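Beta-glucuronidase (PDB 6U7J) probably hydrolyses beta-glucuronides, including estrogen conjugates in the gut, as a family 2 glycoside hydrolase with a TIM-barrel catalytic domain. Local coordinates at residues G305-S310 with A554-A559; V504-A509 with H549-A554; D200-T205 with R402-P407. All coordinates share one frame; numbering follows the deposited sequence.

Interaction 1. Residues G305-S310 with A554-A559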
loop_
_atom_site.group_PDB
_atom_site.type_symbol
_atom_site.label_atom_id
_atom_site.label_comp_id
_atom_site.label_asym_id
_atom_site.label_seq_id
_atom_site.Cartn_x
_atom_site.Cartn_y
_atom_site.Cartn_z
ATOM N N GLY B 305 -25.337 -2.444 -5.662
ATOM C CA GLY B 305 -25.282 -1.680 -6.898
ATOM C C GLY B 305 -23.867 -1.785 -7.454
ATOM O O GLY B 305 -22.891 -1.830 -6.705
ATOM N N LYS B 306 -23.760 -1.879 -8.781
ATOM C CA LYS B 306 -22.443 -2.012 -9.389
ATOM C C LYS B 306 -22.091 -0.751 -10.193
ATOM O O LYS B 306 -22.629 0.338 -9.951
ATOM C CB LYS B 306 -22.401 -3.296 -10.237
ATOM C CG LYS B 306 -22.454 -4.610 -9.423
ATOM C CD LYS B 306 -22.532 -5.868 -10.331
ATOM C CE LYS B 306 -21.145 -6.475 -10.605
ATOM N NZ LYS B 306 -20.173 -5.500 -11.242
ATOM N N HIS B 307 -21.163 -0.895 -11.123
ATOM C CA HIS B 307 -20.858 0.127 -12.115
ATOM C C HIS B 307 -20.207 -0.607 -13.264
ATOM O O HIS B 307 -19.684 -1.710 -13.089
ATOM C CB HIS B 307 -19.914 1.216 -11.581
ATOM C CG HIS B 307 -20.602 2.475 -11.147
ATOM N ND1 HIS B 307 -21.364 3.250 -12.002
ATOM C CD2 HIS B 307 -20.618 3.110 -9.948
ATOM C CE1 HIS B 307 -21.841 4.289 -11.338
ATOM N NE2 HIS B 307 -21.407 4.226 -10.090
ATOM N N GLU B 308 -20.259 -0.005 -14.446
ATOM C CA GLU B 308 -19.445 -0.492 -15.550
ATOM C C GLU B 308 -18.158 0.320 -15.495
ATOM O O GLU B 308 -18.120 1.497 -15.878
ATOM C CB GLU B 308 -20.195 -0.397 -16.877
ATOM C CG GLU B 308 -21.287 -1.486 -16.972
ATOM C CD GLU B 308 -21.955 -1.555 -18.346
ATOM O OE1 GLU B 308 -22.242 -0.480 -18.934
ATOM O OE2 GLU B 308 -22.183 -2.696 -18.833
ATOM N N ASP B 309 -17.111 -0.309 -14.970
ATOM C CA ASP B 309 -15.868 0.363 -14.611
ATOM C C ASP B 309 -14.797 -0.684 -14.349
ATOM O O ASP B 309 -15.054 -1.652 -13.620
ATOM C CB ASP B 309 -16.058 1.245 -13.367
ATOM C CG ASP B 309 -14.747 1.805 -12.843
ATOM O OD1 ASP B 309 -13.987 1.065 -12.187
ATOM O OD2 ASP B 309 -14.466 2.993 -13.085
ATOM N N SER B 310 -13.610 -0.506 -14.930
ATOM C CA SER B 310 -12.444 -1.313 -14.585
ATOM C C SER B 310 -11.208 -0.560 -15.046
ATOM O O SER B 310 -11.303 0.464 -15.725
ATOM C CB SER B 310 -12.496 -2.710 -15.207
ATOM O OG SER B 310 -12.480 -2.614 -16.621
ATOM N N ALA B 554 -17.247 -2.847 -6.153
ATOM C CA ALA B 554 -15.818 -2.672 -6.380
ATOM C C ALA B 554 -15.472 -1.188 -6.423
ATOM O O ALA B 554 -16.269 -0.361 -6.878
ATOM C CB ALA B 554 -15.361 -3.327 -7.704
ATOM N N ASP B 555 -14.274 -0.861 -5.929
ATOM C CA ASP B 555 -13.721 0.476 -6.099
ATOM C C ASP B 555 -13.852 0.885 -7.565
ATOM O O ASP B 555 -13.622 0.072 -8.460
ATOM C CB ASP B 555 -12.244 0.495 -5.652
ATOM C CG ASP B 555 -12.056 0.184 -4.135
ATOM O OD1 ASP B 555 -13.024 0.265 -3.362
ATOM O OD2 ASP B 555 -10.919 -0.146 -3.706
ATOM N N PHE B 556 -14.265 2.130 -7.816
ATOM C CA PHE B 556 -14.489 2.615 -9.182
ATOM C C PHE B 556 -14.065 4.072 -9.289
ATOM O O PHE B 556 -13.895 4.767 -8.285
ATOM C CB PHE B 556 -15.958 2.470 -9.606
ATOM C CG PHE B 556 -16.908 3.269 -8.769
ATOM C CD1 PHE B 556 -17.254 4.575 -9.138
ATOM C CD2 PHE B 556 -17.492 2.705 -7.624
ATOM C CE1 PHE B 556 -18.136 5.320 -8.358
ATOM C CE2 PHE B 556 -18.385 3.445 -6.842
ATOM C CZ PHE B 556 -18.713 4.749 -7.204
ATOM N N MET B 557 -13.922 4.549 -10.523
ATOM C CA MET B 557 -13.375 5.882 -10.738
ATOM C C MET B 557 -14.462 6.934 -10.624
ATOM O O MET B 557 -15.621 6.693 -10.969
ATOM C CB MET B 557 -12.701 6.001 -12.109
ATOM C CG MET B 557 -11.175 5.999 -12.042
ATOM S SD MET B 557 -10.423 7.324 -11.056
ATOM C CE MET B 557 -10.645 8.739 -12.118
ATOM N N THR B 558 -14.072 8.113 -10.145
ATOM C CA THR B 558 -14.960 9.258 -9.999
ATOM C C THR B 558 -14.291 10.497 -10.579
ATOM O O THR B 558 -13.069 10.543 -10.763
ATOM C CB THR B 558 -15.300 9.567 -8.534
ATOM O OG1 THR B 558 -14.122 10.064 -7.881
ATOM C CG2 THR B 558 -15.810 8.343 -7.792
ATOM N N ALA B 559 -15.099 11.517 -10.844
ATOM C CA ALA B 559 -14.542 12.840 -11.071
ATOM C C ALA B 559 -13.660 13.230 -9.885
ATOM O O ALA B 559 -13.876 12.785 -8.752
ATOM C CB ALA B 559 -15.664 13.859 -11.289
HETATM O O HOH W 1 -14.849 -1.154 -10.669
HETATM O O HOH W 2 -16.293 5.062 -13.109
#

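Interaction 2. Residues V504-A509 with H549-A554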
loop_
_atom_site.group_PDB
_atom_site.type_symbol
_atom_site.label_atom_id
_atom_site.label_comp_id
_atom_site.label_asym_id
_atom_site.label_seq_id
_atom_site.Cartn_x
_atom_site.Cartn_y
_atom_site.Cartn_z
ATOM N N VAL B 504 -32.707 -1.122 1.462
ATOM C CA VAL B 504 -31.598 -0.188 1.643
ATOM C C VAL B 504 -30.691 -0.402 0.438
ATOM O O VAL B 504 -29.930 -1.374 0.372
ATOM C CB VAL B 504 -30.861 -0.392 2.969
ATOM C CG1 VAL B 504 -29.721 0.641 3.099
ATOM C CG2 VAL B 504 -31.823 -0.258 4.164
ATOM N N THR B 505 -30.824 0.473 -0.553
ATOM C CA THR B 505 -30.159 0.244 -1.831
ATOM C C THR B 505 -28.689 0.648 -1.811
ATOM O O THR B 505 -27.952 0.266 -2.730
ATOM C CB THR B 505 -30.902 0.986 -2.956
ATOM O OG1 THR B 505 -31.382 2.250 -2.477
ATOM C CG2 THR B 505 -32.097 0.152 -3.481
ATOM N N GLU B 506 -28.246 1.376 -0.786
ATOM C CA GLU B 506 -26.859 1.813 -0.658
ATOM C C GLU B 506 -26.553 2.044 0.815
ATOM O O GLU B 506 -27.358 2.653 1.532
ATOM C CB GLU B 506 -26.574 3.114 -1.441
ATOM C CG GLU B 506 -26.578 2.996 -2.971
ATOM C CD GLU B 506 -26.166 4.289 -3.673
ATOM O OE1 GLU B 506 -25.486 5.120 -3.041
ATOM O OE2 GLU B 506 -26.530 4.488 -4.861
ATOM N N TYR B 507 -25.385 1.574 1.250
ATOM C CA TYR B 507 -24.783 1.909 2.539
ATOM C C TYR B 507 -23.360 1.359 2.556
ATOM O O TYR B 507 -23.075 0.356 1.901
ATOM C CB TYR B 507 -25.607 1.339 3.707
ATOM C CG TYR B 507 -25.675 -0.177 3.810
ATOM C CD1 TYR B 507 -26.307 -0.948 2.841
ATOM C CD2 TYR B 507 -25.149 -0.835 4.928
ATOM C CE1 TYR B 507 -26.381 -2.338 2.963
ATOM C CE2 TYR B 507 -25.215 -2.214 5.061
ATOM C CZ TYR B 507 -25.841 -2.961 4.088
ATOM O OH TYR B 507 -25.908 -4.333 4.224
ATOM N N GLY B 508 -22.468 2.014 3.292
ATOM C CA GLY B 508 -21.085 1.553 3.301
ATOM C C GLY B 508 -20.121 2.671 3.680
ATOM O O GLY B 508 -20.520 3.694 4.235
ATOM N N ALA B 509 -18.844 2.446 3.365
ATOM C CA ALA B 509 -17.778 3.311 3.860
ATOM C C ALA B 509 -16.552 3.169 2.967
ATOM O O ALA B 509 -16.209 2.055 2.565
ATOM C CB ALA B 509 -17.424 2.955 5.310
ATOM N N HIS B 549 -28.499 -3.724 -0.150
ATOM C CA HIS B 549 -27.498 -3.627 -1.204
ATOM C C HIS B 549 -26.390 -2.745 -0.667
ATOM O O HIS B 549 -26.607 -1.553 -0.414
ATOM C CB HIS B 549 -28.086 -3.077 -2.508
ATOM C CG HIS B 549 -28.628 -4.139 -3.422
ATOM N ND1 HIS B 549 -28.929 -3.900 -4.744
ATOM C CD2 HIS B 549 -28.928 -5.442 -3.197
ATOM C CE1 HIS B 549 -29.379 -5.012 -5.301
ATOM N NE2 HIS B 549 -29.389 -5.963 -4.383
ATOM N N ILE B 550 -25.226 -3.351 -0.429
ATOM C CA ILE B 550 -24.056 -2.604 0.007
ATOM C C ILE B 550 -23.582 -1.748 -1.157
ATOM O O ILE B 550 -23.654 -2.171 -2.318
ATOM C CB ILE B 550 -22.964 -3.576 0.479
ATOM C CG1 ILE B 550 -23.394 -4.274 1.774
ATOM C CG2 ILE B 550 -21.645 -2.845 0.713
ATOM C CD1 ILE B 550 -22.578 -5.510 2.087
ATOM N N TRP B 551 -23.142 -0.527 -0.881
ATOM C CA TRP B 551 -22.707 0.310 -1.983
ATOM C C TRP B 551 -21.238 0.096 -2.282
ATOM O O TRP B 551 -20.380 0.147 -1.388
ATOM C CB TRP B 551 -22.944 1.796 -1.789
ATOM C CG TRP B 551 -22.356 2.561 -2.981
ATOM C CD1 TRP B 551 -21.354 3.489 -2.950
ATOM C CD2 TRP B 551 -22.709 2.406 -4.374
ATOM N NE1 TRP B 551 -21.084 3.946 -4.225
ATOM C CE2 TRP B 551 -21.904 3.307 -5.114
ATOM C CE3 TRP B 551 -23.652 1.627 -5.057
ATOM C CZ2 TRP B 551 -22.005 3.441 -6.501
ATOM C CZ3 TRP B 551 -23.755 1.757 -6.451
ATOM C CH2 TRP B 551 -22.935 2.656 -7.154
ATOM N N ALA B 552 -20.990 -0.082 -3.576
ATOM C CA ALA B 552 -19.747 -0.384 -4.238
ATOM C C ALA B 552 -19.462 -1.859 -4.029
ATOM O O ALA B 552 -19.005 -2.302 -2.965
ATOM C CB ALA B 552 -18.638 0.544 -3.781
ATOM N N PHE B 553 -19.871 -2.621 -5.041
ATOM C CA PHE B 553 -19.275 -3.917 -5.319
ATOM C C PHE B 553 -17.756 -3.802 -5.368
ATOM O O PHE B 553 -17.042 -4.551 -4.691
ATOM C CB PHE B 553 -19.837 -4.445 -6.646
ATOM C CG PHE B 553 -19.246 -5.738 -7.084
ATOM C CD1 PHE B 553 -18.331 -5.775 -8.127
ATOM C CD2 PHE B 553 -19.599 -6.925 -6.449
ATOM C CE1 PHE B 553 -17.772 -6.975 -8.531
ATOM C CE2 PHE B 553 -19.042 -8.136 -6.841
ATOM C CZ PHE B 553 -18.134 -8.164 -7.890
ATOM N N ALA B 554 -17.247 -2.847 -6.153
ATOM C CA ALA B 554 -15.818 -2.672 -6.380
ATOM C C ALA B 554 -15.472 -1.188 -6.423
ATOM O O ALA B 554 -16.269 -0.361 -6.878
ATOM C CB ALA B 554 -15.361 -3.327 -7.704
HETATM O O HOH W 3 -28.660 -1.169 -5.019
HETATM O O HOH W 4 -25.353 -0.860 -3.657
#

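Interaction 3. Residues D200-T205 with R402-P407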
loop_
_atom_site.group_PDB
_atom_site.type_symbol
_atom_site.label_atom_id
_atom_site.label_comp_id
_atom_site.label_asym_id
_atom_site.label_seq_id
_atom_site.Cartn_x
_atom_site.Cartn_y
_atom_site.Cartn_z
ATOM N N ASP B 200 -39.874 -7.547 -33.983
ATOM C CA ASP B 200 -40.032 -7.400 -32.543
ATOM C C ASP B 200 -40.762 -8.608 -31.967
ATOM O O ASP B 200 -41.644 -9.182 -32.611
ATOM C CB ASP B 200 -40.795 -6.115 -32.207
ATOM C CG ASP B 200 -40.620 -5.691 -30.763
ATOM O OD1 ASP B 200 -39.980 -6.439 -29.994
ATOM O OD2 ASP B 200 -41.124 -4.604 -30.395
ATOM N N ILE B 201 -40.379 -8.983 -30.745
ATOM C CA ILE B 201 -40.978 -10.081 -29.994
ATOM C C ILE B 201 -41.220 -9.605 -28.571
ATOM O O ILE B 201 -40.306 -9.069 -27.933
ATOM C CB ILE B 201 -40.071 -11.327 -29.954
ATOM C CG1 ILE B 201 -39.610 -11.752 -31.342
ATOM C CG2 ILE B 201 -40.760 -12.481 -29.206
ATOM C CD1 ILE B 201 -38.443 -12.729 -31.270
ATOM N N SER B 202 -42.428 -9.830 -28.059
ATOM C CA SER B 202 -42.730 -9.634 -26.644
ATOM C C SER B 202 -43.320 -10.907 -26.054
ATOM O O SER B 202 -44.243 -11.496 -26.635
ATOM C CB SER B 202 -43.685 -8.461 -26.432
ATOM O OG SER B 202 -43.253 -7.337 -27.159
ATOM N N VAL B 203 -42.787 -11.324 -24.907
ATOM C CA VAL B 203 -43.255 -12.502 -24.180
ATOM C C VAL B 203 -43.625 -12.085 -22.765
ATOM O O VAL B 203 -42.882 -11.336 -22.118
ATOM C CB VAL B 203 -42.197 -13.621 -24.153
ATOM C CG1 VAL B 203 -42.781 -14.898 -23.571
ATOM C CG2 VAL B 203 -41.657 -13.877 -25.558
ATOM N N ARG B 204 -44.793 -12.537 -22.311
ATOM C CA ARG B 204 -45.231 -12.425 -20.927
ATOM C C ARG B 204 -45.738 -13.786 -20.488
ATOM O O ARG B 204 -46.312 -14.532 -21.289
ATOM C CB ARG B 204 -46.304 -11.349 -20.756
ATOM C CG ARG B 204 -45.891 -10.025 -21.405
ATOM C CD ARG B 204 -46.853 -8.870 -21.139
ATOM N NE ARG B 204 -48.117 -8.963 -21.892
ATOM C CZ ARG B 204 -48.259 -9.135 -23.213
ATOM N NH1 ARG B 204 -47.212 -9.229 -24.029
ATOM N NH2 ARG B 204 -49.484 -9.200 -23.727
ATOM N N THR B 205 -45.485 -14.129 -19.232
ATOM C CA THR B 205 -45.842 -15.440 -18.728
ATOM C C THR B 205 -46.721 -15.300 -17.495
ATOM O O THR B 205 -46.617 -14.327 -16.740
ATOM C CB THR B 205 -44.590 -16.278 -18.399
ATOM O OG1 THR B 205 -43.804 -15.616 -17.395
ATOM C CG2 THR B 205 -43.737 -16.479 -19.651
ATOM N N ARG B 402 -35.554 -2.957 -24.933
ATOM C CA ARG B 402 -34.373 -3.813 -24.932
ATOM C C ARG B 402 -34.498 -4.964 -23.934
ATOM O O ARG B 402 -34.125 -6.102 -24.244
ATOM C CB ARG B 402 -33.119 -2.983 -24.641
ATOM C CG ARG B 402 -31.810 -3.688 -25.017
ATOM C CD ARG B 402 -30.620 -2.999 -24.391
ATOM N NE ARG B 402 -30.539 -3.268 -22.952
ATOM C CZ ARG B 402 -29.491 -2.973 -22.189
ATOM N NH1 ARG B 402 -28.405 -2.387 -22.718
ATOM N NH2 ARG B 402 -29.530 -3.259 -20.889
ATOM N N ASP B 403 -35.009 -4.703 -22.727
ATOM C CA ASP B 403 -34.896 -5.684 -21.647
ATOM C C ASP B 403 -36.217 -6.346 -21.238
ATOM O O ASP B 403 -36.221 -7.157 -20.297
ATOM C CB ASP B 403 -34.236 -5.023 -20.422
ATOM C CG ASP B 403 -32.762 -4.635 -20.667
ATOM O OD1 ASP B 403 -32.232 -4.839 -21.791
ATOM O OD2 ASP B 403 -32.135 -4.106 -19.728
ATOM N N LYS B 404 -37.326 -6.067 -21.936
ATOM C CA LYS B 404 -38.644 -6.526 -21.483
ATOM C C LYS B 404 -38.713 -8.039 -21.350
ATOM O O LYS B 404 -39.438 -8.554 -20.494
ATOM C CB LYS B 404 -39.734 -6.049 -22.447
ATOM C CG LYS B 404 -39.478 -6.430 -23.902
ATOM C CD LYS B 404 -40.417 -5.720 -24.852
ATOM C CE LYS B 404 -40.211 -6.236 -26.269
ATOM N NZ LYS B 404 -41.062 -5.533 -27.262
ATOM N N ASN B 405 -37.980 -8.767 -22.180
ATOM C CA ASN B 405 -38.061 -10.219 -22.197
ATOM C C ASN B 405 -37.069 -10.891 -21.260
ATOM O O ASN B 405 -37.010 -12.124 -21.217
ATOM C CB ASN B 405 -37.863 -10.717 -23.626
ATOM C CG ASN B 405 -38.993 -10.278 -24.540
ATOM O OD1 ASN B 405 -40.152 -10.252 -24.123
ATOM N ND2 ASN B 405 -38.666 -9.915 -25.778
ATOM N N HIS B 406 -36.296 -10.116 -20.506
ATOM C CA HIS B 406 -35.353 -10.684 -19.551
ATOM C C HIS B 406 -36.066 -11.104 -18.260
ATOM O O HIS B 406 -36.548 -10.251 -17.506
ATOM C CB HIS B 406 -34.247 -9.677 -19.237
ATOM C CG HIS B 406 -33.202 -9.556 -20.313
ATOM N ND1 HIS B 406 -32.535 -10.646 -20.833
ATOM C CD2 HIS B 406 -32.688 -8.467 -20.939
ATOM C CE1 HIS B 406 -31.668 -10.237 -21.745
ATOM N NE2 HIS B 406 -31.739 -8.919 -21.826
ATOM N N PRO B 407 -36.147 -12.401 -17.962
ATOM C CA PRO B 407 -36.640 -12.806 -16.647
ATOM C C PRO B 407 -35.769 -12.314 -15.504
ATOM O O PRO B 407 -36.275 -12.174 -14.370
ATOM C CB PRO B 407 -36.635 -14.339 -16.719
ATOM C CG PRO B 407 -35.545 -14.642 -17.722
ATOM C CD PRO B 407 -35.623 -13.541 -18.741
#

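Interaction 1. Residues G305-S310 with A554-A559
Two loops at the C-terminal ends of neighbouring TIM-barrel strands, the end from which such barrels work, meet where His307 and Asp309 pack against Phe556 and Met557. One loop follows strand 297-305 and the other strand 545-551. His307 brings CD2 over the centre of the Phe556 ring, 3.5 Å above its plane. The ring planes stand 49° apart with centroids separated by 4.5 Å, an oblique pair. An imidazole suits the place because its CD2 corner, with NE2 next to it, rests on the phenyl while ND1, on its far side, hydrogen-bonds Tyr342. Phe556 holds CG between its own backbone N and carbonyl carbon (chi1 62°), which turns one ring face toward His307 CD2, and the oxygen of Ala554 lies at the ring's edge in its plane. Asp309 does the polar work. With chi1 at 172°, its carboxylate reaches across the Phe556 backbone, and CG comes to 3.5 Å from Phe556 CB. Met557 N donates an almost straight bond to Asp309 OD2, 3.0 Å long, arriving from above the carboxylate plane. Oxygen OD1 forms a salt bridge with Arg575, so each carboxylate oxygen has its own partner. Met557 turns its flexible thioether away, and the residue packs on Lys517 of a neighbouring subunit. The aspartate's grip on the other loop's backbone is completed by water: one molecule donates to both Asp309 OD2 and Met557 O, at 2.8 Å from each of these atoms.

Interaction 2. Residues V504-A509 with H549-A554
Glu506 and Trp551 run alongside each other in the same direction, where two parallel strands of the TIM barrel, 504-506 and 549-551, reach their C-terminal ends. The glutamate carboxylate stacks on the indole, its plane tilted by 22° from the ring, with Glu506 CD 3.8 Å above the plane and toward the rim. Ala552 CB occupies the opposite face, so the flat ring is sandwiched. The carboxylate is held by Arg338 at OE2 and Tyr470 at OE1; its place in the sequence Thr-Glu-Tyr-Gly is consistent with that of the nucleophile in family 2 glycosidases. Tyr507 turns the other way from Glu506: with chi1 at 65° its ring swings across toward the neighbouring strand, setting the CD1 edge 3.3 Å from His549 O. At its far end Tyr507 OH sits 3.5 Å from Ile550 CG1 and also hydrogen-bonds Asn536, so a residue both apolar and polar fits. Gly508 follows at backbone angles that call for glycine. The strands are tied by His549 N to Val504 O, and just past the end of strand 504-506 Tyr507 O receives Trp551 N in a nearly linear bond of 2.9 Å.

Interaction 3. Residues D200-T205 with R402-P407
The Asn405 amide turns its two polar atoms, ND2 and OD1, to strand 200-205. Its ND2 donates to Ile201 O at 2.8 Å, the acceptor lying in the amide plane although the donor stands above the Ile201 carbonyl plane. Its OD1 accepts the Val203 N-H at 3.0 Å. A second flat group that takes part, the Asp200 carboxylate, is met on the syn side of OD1 by Lys404 NZ, 3.1 Å away and 22° out of the carboxylate plane; the bond from NZ to OD2 is weak. Lys404 and Asn405 are the two central residues of a type I beta turn from Asp403 to His406, at the C-terminal end of helix 386-403 of the TIM-barrel domain, while the strand belongs to the immunoglobulin-like beta-sandwich domain of family 2 enzymes. Beyond CG the lysine chain runs extended, carrying NZ on to Ser202 OG at 2.8 Å. Gln401, on helix 386-403, bonds both Lys404 NZ and Asp200 OD2. Since strand 198-208 is outermost in its sheet within this chain, and Ser202 pairs with Glu217 on the sheet side, Asn405 fills the role of a neighbouring strand for Ile201 and Val203. An amide suits this because it gives and takes at once. The junction between domains therefore rests on directional amide bonds reinforced by a salt bridge between a buried lysine and a partly exposed aspartate, which solvent there probably weakens.

Overall arrangement
Interactions 1 and 2 form one continuous buried cluster, with centres 12 Å apart and Ala554 common to both. Trp551 joins them: its CZ2 lies 3.6 Å from Phe556 CZ, and its CH2 is 3.7 Å from His307 CD2. The loop contact of interaction 1 thus abuts the benzo edge of the indole on which Glu506 rests, at the C-terminal mouth of the barrel where the active site of such enzymes lies. Interaction 3 stands apart, its centre about 29 Å from each of the others and across the chain's centre. Its nearest atoms are about 7 Å from those of interaction 1 and 13 Å from those of interaction 2. It joins the barrel to another domain.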